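Local coordinates for hemolysin (PDB 2R2Z), which is of uncertain function; this transporter-associated domain of a membrane protein binds zinc and possibly flavin adenine dinucleotide, at residues Gly47-Ala52 against Thr80-Leu85. Residues are numbered along the deposited sequence; the frame is centred on the assembly and turned at random. Where two conformers were deposited one is given.
Sequences GYLITA and TRLLVL
Leu49 and Leu82 both carry CG anti to the backbone N (chi1 -178° and 170°), which extends the two side chains between helix and strand, where they meet at about a right angle. CD2 of Leu82 meets two atoms of Leu49: it lies 3.8 Å from Leu49 CB and equally near Leu49 CD2, so one methyl touches both the root and one branch of the helix residue. Leu85 turns its CG beside its own backbone N and slides past Leu49 in the reverse sense, Leu85 CD2 3.9 Å from Leu49 CD2. Leu82 and Leu85, three positions apart, would face opposite sides of a regular strand. A classic beta bulge alters this alternation: Leu83 and Val84 are both set against Glu76 of strand 70-78, and the extra residue brings both leucines onto the helix side of the antiparallel sheet. Helix 45-53 packs on that face; over residues 47-52 and 81-85 the axes come within 9.1 Å, their N-to-C directions 123° apart. Ile50, partly exposed, in one of its two conformers lays CG1 alongside Leu82 CB at 4.1 Å, while Pro57 also touches its side chain. Phe65 of strand 64-67 also touches Leu49. Within the helix, Thr51 OG1 donates to Gly47 O at 2.7 Å, reaching that carbonyl from the face opposite Thr51 N, so two donors grip one oxygen.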
# COMPACT_ATOMS: atom_id res chain seq x y z
N GLY A 47 1.88 -1.55 -7.35
CA GLY A 47 1.13 -2.34 -8.31
C GLY A 47 -0.05 -3.00 -7.63
O GLY A 47 -1.14 -3.08 -8.20
N TYR A 48 0.15 -3.49 -6.41
CA TYR A 48 -0.91 -4.14 -5.65
C TYR A 48 -2.10 -3.20 -5.47
O TYR A 48 -3.25 -3.55 -5.79
CB TYR A 48 -0.36 -4.60 -4.30
CG TYR A 48 -1.38 -5.35 -3.46
CD1 TYR A 48 -1.48 -6.74 -3.52
CD2 TYR A 48 -2.27 -4.66 -2.64
CE1 TYR A 48 -2.44 -7.41 -2.77
CE2 TYR A 48 -3.24 -5.32 -1.91
CZ TYR A 48 -3.32 -6.69 -1.97
OH TYR A 48 -4.27 -7.30 -1.20
N LEU A 49 -1.85 -2.02 -4.93
CA LEU A 49 -2.96 -1.13 -4.60
C LEU A 49 -3.64 -0.59 -5.85
O LEU A 49 -4.86 -0.53 -5.89
CB LEU A 49 -2.52 -0.02 -3.65
CG LEU A 49 -3.65 0.93 -3.21
CD1 LEU A 49 -4.84 0.19 -2.57
CD2 LEU A 49 -3.14 1.98 -2.24
N ILE A 50 -2.86 -0.21 -6.85
CA ILE A 50 -3.44 0.27 -8.10
C ILE A 50 -4.36 -0.79 -8.71
O ILE A 50 -5.50 -0.49 -9.08
CB ILE A 50 -2.33 0.71 -9.11
CG1 ILE A 50 -1.66 2.02 -8.65
CG2 ILE A 50 -2.89 0.81 -10.55
CD1 ILE A 50 -2.60 3.22 -8.44
N THR A 51 -3.89 -2.03 -8.76
CA THR A 51 -4.67 -3.14 -9.31
C THR A 51 -5.94 -3.34 -8.49
O THR A 51 -7.02 -3.48 -9.05
CB THR A 51 -3.87 -4.43 -9.34
OG1 THR A 51 -2.69 -4.24 -10.13
CG2 THR A 51 -4.70 -5.58 -9.94
N ALA A 52 -5.82 -3.35 -7.17
CA ALA A 52 -6.97 -3.59 -6.30
C ALA A 52 -8.01 -2.48 -6.42
O ALA A 52 -9.21 -2.76 -6.41
CB ALA A 52 -6.52 -3.75 -4.87
N THR A 80 0.95 9.44 -12.52
CA THR A 80 0.21 8.20 -12.36
C THR A 80 0.96 7.15 -11.54
O THR A 80 0.44 6.04 -11.37
CB THR A 80 -0.19 7.61 -13.71
OG1 THR A 80 0.97 7.36 -14.49
CG2 THR A 80 -1.12 8.55 -14.46
N ARG A 81 2.14 7.49 -11.03
CA ARG A 81 2.86 6.59 -10.15
C ARG A 81 2.39 6.72 -8.71
O ARG A 81 2.32 7.82 -8.16
CB ARG A 81 4.35 6.90 -10.21
CG ARG A 81 5.16 6.11 -9.22
CD ARG A 81 6.62 6.51 -9.31
NE ARG A 81 7.46 5.72 -8.43
CZ ARG A 81 8.79 5.82 -8.41
NH1 ARG A 81 9.40 6.66 -9.24
NH2 ARG A 81 9.50 5.08 -7.58
N LEU A 82 2.07 5.58 -8.10
CA LEU A 82 1.76 5.55 -6.68
C LEU A 82 3.06 5.51 -5.89
O LEU A 82 3.74 4.48 -5.84
CB LEU A 82 0.85 4.37 -6.36
CG LEU A 82 0.61 4.05 -4.88
CD1 LEU A 82 0.12 5.27 -4.11
CD2 LEU A 82 -0.41 2.92 -4.77
N LEU A 83 3.42 6.63 -5.31
CA LEU A 83 4.69 6.81 -4.62
C LEU A 83 4.68 6.22 -3.20
O LEU A 83 5.63 5.61 -2.80
CB LEU A 83 5.07 8.29 -4.52
CG LEU A 83 5.78 9.06 -5.63
CD1 LEU A 83 6.22 10.42 -5.09
CD2 LEU A 83 6.99 8.31 -6.16
N VAL A 84 3.62 6.57 -2.45
CA VAL A 84 3.57 6.21 -1.03
C VAL A 84 2.17 5.74 -0.69
O VAL A 84 1.17 6.38 -1.07
CB VAL A 84 3.96 7.42 -0.12
CG1 VAL A 84 3.97 7.01 1.34
CG2 VAL A 84 5.35 7.97 -0.50
N LEU A 85 2.11 4.62 0.03
CA LEU A 85 0.86 4.10 0.58
C LEU A 85 0.80 4.40 2.06
O LEU A 85 1.82 4.37 2.73
CB LEU A 85 0.81 2.56 0.43
CG LEU A 85 0.63 1.96 -0.96
CD1 LEU A 85 1.95 2.03 -1.76
CD2 LEU A 85 0.20 0.51 -0.86